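Local coordinates for protein guanine nucleotide exchange factor p115rhogef (PDB 1IAP) that probably activates Rho GTPases by promoting guanine nucleotide exchange, and probably couples this to heterotrimeric G-protein signalling through its N-terminal RGS-like domain, at residues A16-L21 with G182-H187; V25-E30 with H165-D170; P33-L38 with A67-P72; P72-V77 with V102-V107. All blocks are in the same frame, centred on the assembly; numbering follows the deposited sequence.

All four contacts lie within one all-helical RGS-like domain, and no strand takes part. Contacts 1 and 2 both use helix 15-28: contact 1 pairs it with helix 171-187, while contact 2, its centre about 16 Å from that of contact 1, sets its C-terminal turn against the loop before helix 171-187. Contacts 3 and 4 close shorter loops between these distant chain ends. Contact 3 sets helix 32-43 against the loop after helix 48-63, and contact 4, the two centres about 10 Å apart, continues from the shared Pro72 to the turn joining helices 91-103 and 106-121. Contact 3 touches the other three, so packing runs from helices 15-28 and 171-187, near the two ends of the chain, to its middle.

Contact 1: residues A16-L21 with G182-H187; sequences AHLMAL and GLYMRH
Leu18 and Met19 meet Tyr184 and Met185 between two antiparallel helices of the all-helical RGS-like domain, joining a helix near the N-terminus to a C-terminal one. The short axes run at 168° and come no closer than 11.6 Å, a wide gap that is bridged by long side chains.

The apolar contacts fall into two groups. In the first, Leu18 reaches across with one branch: CG stands anti to the backbone N (chi1 -173°), and CD2 approaches the Tyr184 ring obliquely, 3.4 Å from CE2. The same methyl lies 3.7 Å from CE of Met185. In the second, two bent methionine chains pack against each other. Met185 CE sits 3.7 Å from Met19 SD, and Met185 SD lies 3.9 Å from Met19 CG, so each thioether is matched to a carbon of the other chain. An alanine in place of Met185 would probably open a gap between the helices, since Leu18 CD2 and the Met19 thioether would both lose the partner they share.

The polar end of Tyr184 is satisfied away from this interface, its OH being hydrogen-bonded to Lys12 O. Helix 142-162 packs on Met19 through Leu156, Leu157 and Leu160, and Leu38 of helix 32-43 touches Tyr184. The Met185 methyl, CE, touches both Leu18 and Met19, and lies 3.9 Å from Leu18 CG.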
# COMPACT_ATOMS: atom_id res chain seq x y z
N ALA A 16 7.17 6.47 -7.18
CA ALA A 16 6.84 7.90 -7.11
C ALA A 16 5.34 8.12 -7.28
O ALA A 16 4.72 8.87 -6.52
CB ALA A 16 7.62 8.67 -8.16
N HIS A 17 4.77 7.47 -8.28
CA HIS A 17 3.34 7.59 -8.56
C HIS A 17 2.54 7.04 -7.39
O HIS A 17 1.57 7.65 -6.96
CB HIS A 17 3.00 6.90 -9.88
CG HIS A 17 3.74 7.49 -11.05
ND1 HIS A 17 3.12 8.26 -12.00
CD2 HIS A 17 5.06 7.52 -11.34
CE1 HIS A 17 4.03 8.75 -12.83
NE2 HIS A 17 5.22 8.31 -12.45
N LEU A 18 3.03 5.94 -6.81
CA LEU A 18 2.38 5.33 -5.66
C LEU A 18 2.42 6.26 -4.44
O LEU A 18 1.42 6.38 -3.72
CB LEU A 18 3.02 3.97 -5.34
CG LEU A 18 2.32 3.14 -4.26
CD1 LEU A 18 0.85 2.92 -4.64
CD2 LEU A 18 3.04 1.81 -4.10
N MET A 19 3.56 6.91 -4.20
CA MET A 19 3.67 7.85 -3.08
C MET A 19 2.65 8.99 -3.18
O MET A 19 2.09 9.42 -2.18
CB MET A 19 5.09 8.44 -2.97
CG MET A 19 6.10 7.55 -2.25
SD MET A 19 5.53 7.03 -0.60
CE MET A 19 5.11 8.60 0.15
N ALA A 20 2.44 9.51 -4.39
CA ALA A 20 1.48 10.59 -4.60
C ALA A 20 0.08 10.09 -4.25
O ALA A 20 -0.68 10.75 -3.55
CB ALA A 20 1.53 11.09 -6.06
N LEU A 21 -0.23 8.88 -4.72
CA LEU A 21 -1.53 8.26 -4.46
C LEU A 21 -1.70 8.04 -2.96
O LEU A 21 -2.76 8.34 -2.41
CB LEU A 21 -1.63 6.93 -5.20
CG LEU A 21 -2.84 6.04 -4.89
CD1 LEU A 21 -4.13 6.73 -5.32
CD2 LEU A 21 -2.69 4.70 -5.60
N GLY A 182 6.32 2.77 4.68
CA GLY A 182 7.76 2.53 4.73
C GLY A 182 8.11 1.10 4.38
O GLY A 182 9.02 0.85 3.58
N LEU A 183 7.35 0.15 4.92
CA LEU A 183 7.57 -1.26 4.67
C LEU A 183 7.48 -1.61 3.20
O LEU A 183 8.36 -2.27 2.65
CB LEU A 183 6.59 -2.11 5.49
CG LEU A 183 6.80 -3.63 5.48
CD1 LEU A 183 8.14 -3.95 6.13
CD2 LEU A 183 5.68 -4.31 6.24
N TYR A 184 6.42 -1.14 2.54
CA TYR A 184 6.23 -1.44 1.13
C TYR A 184 7.23 -0.72 0.22
O TYR A 184 7.66 -1.28 -0.79
CB TYR A 184 4.79 -1.12 0.70
CG TYR A 184 4.49 -1.60 -0.70
CD1 TYR A 184 4.21 -2.94 -0.95
CD2 TYR A 184 4.55 -0.73 -1.78
CE1 TYR A 184 4.00 -3.41 -2.24
CE2 TYR A 184 4.33 -1.18 -3.08
CZ TYR A 184 4.06 -2.52 -3.30
OH TYR A 184 3.84 -2.97 -4.58
N MET A 185 7.56 0.52 0.55
CA MET A 185 8.52 1.28 -0.25
C MET A 185 9.89 0.60 -0.24
O MET A 185 10.58 0.55 -1.25
CB MET A 185 8.63 2.72 0.26
CG MET A 185 7.49 3.64 -0.20
SD MET A 185 7.47 3.86 -2.02
CE MET A 185 5.69 3.74 -2.36
N ARG A 186 10.25 0.05 0.91
CA ARG A 186 11.52 -0.65 1.08
C ARG A 186 11.53 -1.86 0.13
O ARG A 186 12.56 -2.22 -0.43
CB ARG A 186 11.64 -1.11 2.53
CG ARG A 186 13.03 -1.49 2.99
CD ARG A 186 13.02 -1.62 4.50
NE ARG A 186 12.55 -0.39 5.13
CZ ARG A 186 11.63 -0.33 6.09
NH1 ARG A 186 11.06 -1.44 6.56
NH2 ARG A 186 11.26 0.85 6.57
N HIS A 187 10.34 -2.43 -0.08
CA HIS A 187 10.16 -3.58 -0.97
C HIS A 187 10.40 -3.17 -2.43
O HIS A 187 10.78 -3.99 -3.26
CB HIS A 187 8.74 -4.13 -0.81
CG HIS A 187 8.43 -5.29 -1.69
ND1 HIS A 187 7.68 -5.17 -2.84
CD2 HIS A 187 8.76 -6.60 -1.60
CE1 HIS A 187 7.55 -6.36 -3.41
NE2 HIS A 187 8.20 -7.24 -2.67

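Contact 2: residues V25-E30 with H165-D170; sequences VALQFE and HTISTD
The last turn of helix 15-28 packs on the loop that leads into helix 171-187, Ala26 and Leu27 meeting Thr166 and Ile167 just ahead of an ST turn and a helix N-cap. The backbones approach most closely at Leu27 and Ile167, whose CA atoms are 5.4 Å apart.

Leu27 lays its CD1 methyl against Thr166, 3.9 Å from OG1, and its CG lies 4.0 Å from Thr166 O. The two side chains meet at a slant. The Thr166 hydroxyl serves its own loop by hydrogen bonding to Met163 O, and Leu27 supplies only a methyl beside it. Deeper in the contact, Ala26 CB faces Ile167 CG2 at 4.2 Å. Ile167 holds this branch anti to its backbone N while CG1 stands beside that N (chi1 -62°), and CG2 also lies 3.9 Å from Ala26 O. The carbonyl oxygens Ala26 O and Ile167 O come within 3.4 Å; both are acceptors, so they merely sit side by side.

Beyond the interface the loop is braced internally. Ser168 OG accepts from Asp170 N at 3.1 Å with an N-H...O angle of 150°, which defines the ST turn, and Asp170 OD1 caps Glu172 N.

Ile167 continues inward onto Ser174 and Val178 of helix 171-187, and on the side of helix 106-121, Val25 and Phe29 pack on Gln112; the contact thus lies where the C-terminal end of helix 15-28, the loop after helix 142-162 and the start of helix 171-187 come together.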
# COMPACT_ATOMS: atom_id res chain seq x y z
N VAL A 25 -4.69 9.47 -0.57
CA VAL A 25 -5.53 8.56 0.21
C VAL A 25 -5.38 8.76 1.73
O VAL A 25 -6.38 8.88 2.44
CB VAL A 25 -5.25 7.08 -0.17
CG1 VAL A 25 -5.97 6.13 0.76
CG2 VAL A 25 -5.67 6.84 -1.61
N ALA A 26 -4.14 8.85 2.21
CA ALA A 26 -3.89 9.04 3.64
C ALA A 26 -4.55 10.31 4.20
O ALA A 26 -4.89 10.38 5.38
CB ALA A 26 -2.40 9.07 3.92
N LEU A 27 -4.74 11.32 3.35
CA LEU A 27 -5.36 12.57 3.77
C LEU A 27 -6.83 12.70 3.40
O LEU A 27 -7.53 13.54 3.97
CB LEU A 27 -4.59 13.76 3.20
CG LEU A 27 -3.45 14.39 4.02
CD1 LEU A 27 -2.37 13.38 4.35
CD2 LEU A 27 -2.87 15.55 3.22
N GLN A 28 -7.32 11.88 2.48
CA GLN A 28 -8.71 11.97 2.04
C GLN A 28 -9.62 10.78 2.35
O GLN A 28 -10.84 10.91 2.32
CB GLN A 28 -8.76 12.25 0.53
CG GLN A 28 -8.01 13.50 0.08
CD GLN A 28 -8.69 14.78 0.52
OE1 GLN A 28 -9.75 15.13 0.00
NE2 GLN A 28 -8.09 15.48 1.47
N PHE A 29 -9.03 9.61 2.62
CA PHE A 29 -9.80 8.40 2.90
C PHE A 29 -9.12 7.57 3.99
O PHE A 29 -8.14 8.01 4.60
CB PHE A 29 -9.87 7.50 1.65
CG PHE A 29 -10.39 8.19 0.42
CD1 PHE A 29 -9.51 8.76 -0.49
CD2 PHE A 29 -11.75 8.22 0.15
CE1 PHE A 29 -9.98 9.36 -1.66
CE2 PHE A 29 -12.23 8.82 -1.02
CZ PHE A 29 -11.35 9.39 -1.92
N GLU A 30 -9.68 6.39 4.25
CA GLU A 30 -9.11 5.46 5.21
C GLU A 30 -8.04 4.72 4.42
O GLU A 30 -8.32 4.10 3.40
CB GLU A 30 -10.17 4.48 5.73
CG GLU A 30 -11.03 5.03 6.86
CD GLU A 30 -10.22 5.34 8.12
OE1 GLU A 30 -9.82 6.51 8.30
OE2 GLU A 30 -10.00 4.41 8.92
N HIS A 165 1.62 14.19 11.15
CA HIS A 165 0.47 14.63 11.93
C HIS A 165 -0.78 14.96 11.12
O HIS A 165 -1.89 14.88 11.64
CB HIS A 165 0.85 15.82 12.82
CG HIS A 165 1.47 16.97 12.08
ND1 HIS A 165 2.77 16.94 11.64
CD2 HIS A 165 0.96 18.16 11.70
CE1 HIS A 165 3.04 18.08 11.02
NE2 HIS A 165 1.96 18.84 11.05
N THR A 166 -0.59 15.31 9.85
CA THR A 166 -1.71 15.65 8.98
C THR A 166 -2.46 14.42 8.50
O THR A 166 -3.57 14.53 7.98
CB THR A 166 -1.25 16.46 7.75
OG1 THR A 166 -0.47 15.63 6.88
CG2 THR A 166 -0.41 17.67 8.18
N ILE A 167 -1.86 13.24 8.67
CA ILE A 167 -2.48 11.99 8.25
C ILE A 167 -3.68 11.72 9.16
O ILE A 167 -4.74 11.30 8.70
CB ILE A 167 -1.50 10.80 8.36
CG1 ILE A 167 -0.31 11.02 7.43
CG2 ILE A 167 -2.22 9.48 8.05
CD1 ILE A 167 0.79 9.96 7.55
N SER A 168 -3.48 11.99 10.44
CA SER A 168 -4.50 11.80 11.46
C SER A 168 -4.05 12.43 12.77
O SER A 168 -2.85 12.57 13.03
CB SER A 168 -4.74 10.30 11.69
OG SER A 168 -5.63 10.10 12.77
N THR A 169 -5.02 12.80 13.60
CA THR A 169 -4.73 13.38 14.90
C THR A 169 -4.29 12.27 15.85
O THR A 169 -3.58 12.51 16.83
CB THR A 169 -5.96 14.11 15.49
OG1 THR A 169 -5.67 14.52 16.83
CG2 THR A 169 -7.18 13.19 15.49
N ASP A 170 -4.70 11.04 15.53
CA ASP A 170 -4.36 9.85 16.30
C ASP A 170 -2.91 9.48 15.95
O ASP A 170 -2.63 9.05 14.84
CB ASP A 170 -5.31 8.70 15.94
CG ASP A 170 -4.99 7.40 16.67
OD1 ASP A 170 -4.11 7.38 17.57
OD2 ASP A 170 -5.64 6.38 16.36

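Contact 3: residues P33-L38 with A67-P72; sequences PLLCCL and AVLRVP
Val71 drives its CG1 methyl against the first turn of helix 32-43, and this is the tightly packed part of the contact. That methyl stands 3.6 Å from Pro33 N and 3.8 Å from Cys36 CB, so it bears on residues one helical turn apart. With CG1 anti to the carbonyl carbon (chi1 -59°), Val71 aims that methyl at the helix and leaves CG2 beside Cys36 SG, at 4.2 Å. The Pro33 ring joins in through CD, 4.2 Å from Val71 CG1.

A second, sparser patch lies two residues earlier in the loop, where Leu35 and Leu69 meet by a single methyl pair, CD1 to CD1 at 3.9 Å. Both leucines also touch Phe62 of helix 48-63, which widens this apolar surface.

The solvent side is different in kind. Arg70, between the two inward residues, starts its side chain away from the helix, and its NE is hydrogen-bonded to Leu63 O; Pro72 is likewise exposed. The type I beta turn from Ala67 to Arg70 carries Leu69 and Arg70, whose CB bonds point toward and away from the helix, and Val71 comes directly after it, pointing back in. The arrangement is a loop-on-helix packing within the RGS-like helical bundle, the connection after helix 48-63 folding back over helix 32-43.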
# COMPACT_ATOMS: atom_id res chain seq x y z
N PRO A 33 -7.43 -0.12 3.46
CA PRO A 33 -7.66 -0.92 2.25
C PRO A 33 -6.52 -0.94 1.23
O PRO A 33 -6.11 -2.01 0.78
CB PRO A 33 -8.92 -0.28 1.67
CG PRO A 33 -9.67 0.12 2.90
CD PRO A 33 -8.57 0.76 3.72
N LEU A 34 -6.01 0.23 0.87
CA LEU A 34 -4.92 0.31 -0.10
C LEU A 34 -3.64 -0.28 0.48
O LEU A 34 -2.96 -1.04 -0.20
CB LEU A 34 -4.67 1.76 -0.54
CG LEU A 34 -3.53 2.04 -1.53
CD1 LEU A 34 -3.71 1.24 -2.83
CD2 LEU A 34 -3.47 3.53 -1.84
N LEU A 35 -3.33 0.05 1.73
CA LEU A 35 -2.12 -0.45 2.37
C LEU A 35 -2.16 -1.97 2.49
O LEU A 35 -1.14 -2.64 2.34
CB LEU A 35 -1.94 0.19 3.75
CG LEU A 35 -1.67 1.69 3.75
CD1 LEU A 35 -1.69 2.22 5.17
CD2 LEU A 35 -0.35 1.99 3.05
N CYS A 36 -3.35 -2.50 2.75
CA CYS A 36 -3.56 -3.94 2.88
C CYS A 36 -3.24 -4.65 1.56
O CYS A 36 -2.52 -5.64 1.54
CB CYS A 36 -5.00 -4.20 3.32
SG CYS A 36 -5.46 -5.94 3.40
N CYS A 37 -3.75 -4.10 0.46
CA CYS A 37 -3.52 -4.67 -0.86
C CYS A 37 -2.04 -4.67 -1.23
O CYS A 37 -1.54 -5.62 -1.82
CB CYS A 37 -4.31 -3.90 -1.92
SG CYS A 37 -6.10 -4.21 -1.91
N LEU A 38 -1.34 -3.59 -0.87
CA LEU A 38 0.09 -3.49 -1.18
C LEU A 38 0.89 -4.52 -0.38
O LEU A 38 1.77 -5.18 -0.93
CB LEU A 38 0.60 -2.07 -0.88
CG LEU A 38 -0.05 -0.91 -1.64
CD1 LEU A 38 0.56 0.43 -1.19
CD2 LEU A 38 0.13 -1.10 -3.14
N ALA A 67 -6.75 -3.82 15.46
CA ALA A 67 -5.85 -3.22 14.47
C ALA A 67 -6.25 -1.81 14.08
O ALA A 67 -7.39 -1.56 13.68
CB ALA A 67 -5.77 -4.10 13.24
N VAL A 68 -5.30 -0.89 14.19
CA VAL A 68 -5.54 0.52 13.86
C VAL A 68 -5.93 0.69 12.40
O VAL A 68 -6.71 1.57 12.05
CB VAL A 68 -4.29 1.38 14.13
CG1 VAL A 68 -4.71 2.82 14.37
CG2 VAL A 68 -3.50 0.83 15.30
N LEU A 69 -5.38 -0.18 11.55
CA LEU A 69 -5.64 -0.12 10.12
C LEU A 69 -6.56 -1.25 9.67
O LEU A 69 -6.52 -1.68 8.52
CB LEU A 69 -4.32 -0.20 9.33
CG LEU A 69 -3.25 0.87 9.57
CD1 LEU A 69 -2.04 0.53 8.72
CD2 LEU A 69 -3.77 2.26 9.23
N ARG A 70 -7.43 -1.70 10.58
CA ARG A 70 -8.34 -2.79 10.28
C ARG A 70 -9.19 -2.51 9.05
O ARG A 70 -9.79 -1.43 8.93
CB ARG A 70 -9.25 -3.09 11.47
CG ARG A 70 -10.04 -4.40 11.31
CD ARG A 70 -10.80 -4.75 12.58
NE ARG A 70 -11.08 -6.18 12.65
CZ ARG A 70 -12.28 -6.73 12.49
NH1 ARG A 70 -13.34 -5.96 12.25
NH2 ARG A 70 -12.42 -8.05 12.55
N VAL A 71 -9.19 -3.46 8.13
CA VAL A 71 -9.97 -3.36 6.91
C VAL A 71 -11.20 -4.25 7.08
O VAL A 71 -11.21 -5.14 7.94
CB VAL A 71 -9.17 -3.85 5.67
CG1 VAL A 71 -7.90 -3.03 5.49
CG2 VAL A 71 -8.83 -5.33 5.80
N PRO A 72 -12.29 -3.97 6.34
CA PRO A 72 -13.49 -4.80 6.47
C PRO A 72 -13.17 -6.23 6.00
O PRO A 72 -12.87 -6.46 4.82
CB PRO A 72 -14.51 -4.09 5.56
CG PRO A 72 -13.64 -3.35 4.57
CD PRO A 72 -12.53 -2.83 5.44

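Contact 4: residues P72-V77 with V102-V107; sequences PVPPNV and VQSQQV
Pro72 meets the rim of the Gln105 carboxamide, the flat group here: Pro72 CD lies near the amide plane, 3.8 Å from OE1, while Pro72 CG is 4.1 Å from both OE1 and NE2. Val71 CB stands above the plane on one side, offset past OE1, and Pro33 CB approaches the same oxygen nearly in the plane. The Pro74 ring packs against the Ser104 hydroxyl, CG lying 3.4 Å from OG.

One polar bond joins the segments. Gln105 NE2 donates to Pro72 O at 3.1 Å, but the N-H...O angle of 135° makes it weak. NE2 has a further weak bond to Val101 O, so the amide nitrogen is shared between two backbone carbonyls. The side chain gets there by folding: CG is anti to the carbonyl carbon (chi1 -49°), and a bend at chi2 (-59°) turns the amide toward the proline loop. A leucine in place of Gln105 would probably leave both Pro72 O and Val101 O without this weak amide donor.

Ser104 OG is hydrogen-bonded to Val101 O, and weakly to Glu100 O, of helix 91-103; toward Pro74 it offers contact alone, its CB lying 3.7 Å from Pro74 CG.

Pro33 touches the amide oxygen of Gln105, and Cys37 its CB, both from helix 32-43. The whole is a loop-to-turn junction of the helical RGS-like domain: a proline-rich lead-in, with Pro74 at the N-cap position of helix 75-81, rests on the type I beta turn from Gln103 to Gln106 that links helices 91-103 and 106-121.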
# COMPACT_ATOMS: atom_id res chain seq x y z
N PRO A 72 -12.29 -3.97 6.34
CA PRO A 72 -13.49 -4.80 6.47
C PRO A 72 -13.17 -6.23 6.00
O PRO A 72 -12.87 -6.46 4.82
CB PRO A 72 -14.51 -4.09 5.56
CG PRO A 72 -13.64 -3.35 4.57
CD PRO A 72 -12.53 -2.83 5.44
N VAL A 73 -13.18 -7.16 6.94
CA VAL A 73 -12.84 -8.55 6.69
C VAL A 73 -14.05 -9.41 6.31
O VAL A 73 -15.12 -9.28 6.91
CB VAL A 73 -12.18 -9.18 7.94
CG1 VAL A 73 -11.62 -10.57 7.62
CG2 VAL A 73 -11.08 -8.27 8.48
N PRO A 74 -13.90 -10.27 5.29
CA PRO A 74 -15.01 -11.14 4.88
C PRO A 74 -15.37 -12.03 6.07
O PRO A 74 -14.50 -12.70 6.62
CB PRO A 74 -14.40 -11.95 3.74
CG PRO A 74 -13.45 -10.98 3.13
CD PRO A 74 -12.78 -10.37 4.33
N PRO A 75 -16.64 -12.03 6.49
CA PRO A 75 -17.09 -12.84 7.62
C PRO A 75 -16.56 -14.28 7.66
O PRO A 75 -16.20 -14.77 8.73
CB PRO A 75 -18.62 -12.77 7.52
CG PRO A 75 -18.89 -12.29 6.13
CD PRO A 75 -17.78 -11.33 5.86
N ASN A 76 -16.45 -14.91 6.50
CA ASN A 76 -15.94 -16.28 6.41
C ASN A 76 -14.48 -16.35 6.86
O ASN A 76 -14.09 -17.26 7.60
CB ASN A 76 -16.05 -16.81 4.97
CG ASN A 76 -17.48 -16.83 4.47
OD1 ASN A 76 -17.83 -16.13 3.52
ND2 ASN A 76 -18.32 -17.64 5.11
N VAL A 77 -13.67 -15.39 6.42
CA VAL A 77 -12.26 -15.33 6.78
C VAL A 77 -12.07 -15.09 8.27
O VAL A 77 -11.29 -15.78 8.92
CB VAL A 77 -11.52 -14.25 5.97
CG1 VAL A 77 -10.13 -14.00 6.53
CG2 VAL A 77 -11.41 -14.68 4.52
N VAL A 102 -8.05 -9.42 -0.06
CA VAL A 102 -7.71 -8.47 -1.12
C VAL A 102 -8.91 -8.24 -2.04
O VAL A 102 -9.18 -7.11 -2.43
CB VAL A 102 -6.51 -8.97 -1.97
CG1 VAL A 102 -6.30 -8.07 -3.19
CG2 VAL A 102 -5.25 -8.98 -1.12
N GLN A 103 -9.64 -9.30 -2.33
CA GLN A 103 -10.81 -9.20 -3.20
C GLN A 103 -11.85 -8.25 -2.60
O GLN A 103 -12.42 -7.42 -3.31
CB GLN A 103 -11.42 -10.59 -3.43
CG GLN A 103 -12.30 -10.70 -4.67
CD GLN A 103 -13.69 -10.12 -4.47
OE1 GLN A 103 -14.17 -9.34 -5.29
NE2 GLN A 103 -14.34 -10.50 -3.38
N SER A 104 -12.05 -8.34 -1.29
CA SER A 104 -13.01 -7.50 -0.58
C SER A 104 -12.61 -6.03 -0.44
O SER A 104 -13.39 -5.22 0.07
CB SER A 104 -13.31 -8.09 0.80
OG SER A 104 -12.13 -8.22 1.57
N GLN A 105 -11.40 -5.68 -0.87
CA GLN A 105 -10.93 -4.29 -0.78
C GLN A 105 -10.97 -3.61 -2.15
O GLN A 105 -10.85 -2.39 -2.25
CB GLN A 105 -9.49 -4.23 -0.25
CG GLN A 105 -9.21 -5.02 1.01
CD GLN A 105 -10.06 -4.60 2.19
OE1 GLN A 105 -10.13 -3.41 2.52
NE2 GLN A 105 -10.70 -5.56 2.84
N GLN A 106 -11.12 -4.41 -3.21
CA GLN A 106 -11.15 -3.89 -4.58
C GLN A 106 -12.10 -2.72 -4.84
O GLN A 106 -11.73 -1.78 -5.54
CB GLN A 106 -11.42 -5.02 -5.58
CG GLN A 106 -10.28 -6.04 -5.70
CD GLN A 106 -8.96 -5.39 -6.07
OE1 GLN A 106 -7.96 -5.55 -5.37
NE2 GLN A 106 -8.94 -4.67 -7.19
N VAL A 107 -13.30 -2.78 -4.27
CA VAL A 107 -14.27 -1.70 -4.47
C VAL A 107 -13.78 -0.36 -3.90
O VAL A 107 -13.77 0.64 -4.61
CB VAL A 107 -15.66 -2.05 -3.85
CG1 VAL A 107 -16.57 -0.82 -3.85
CG2 VAL A 107 -16.31 -3.17 -4.65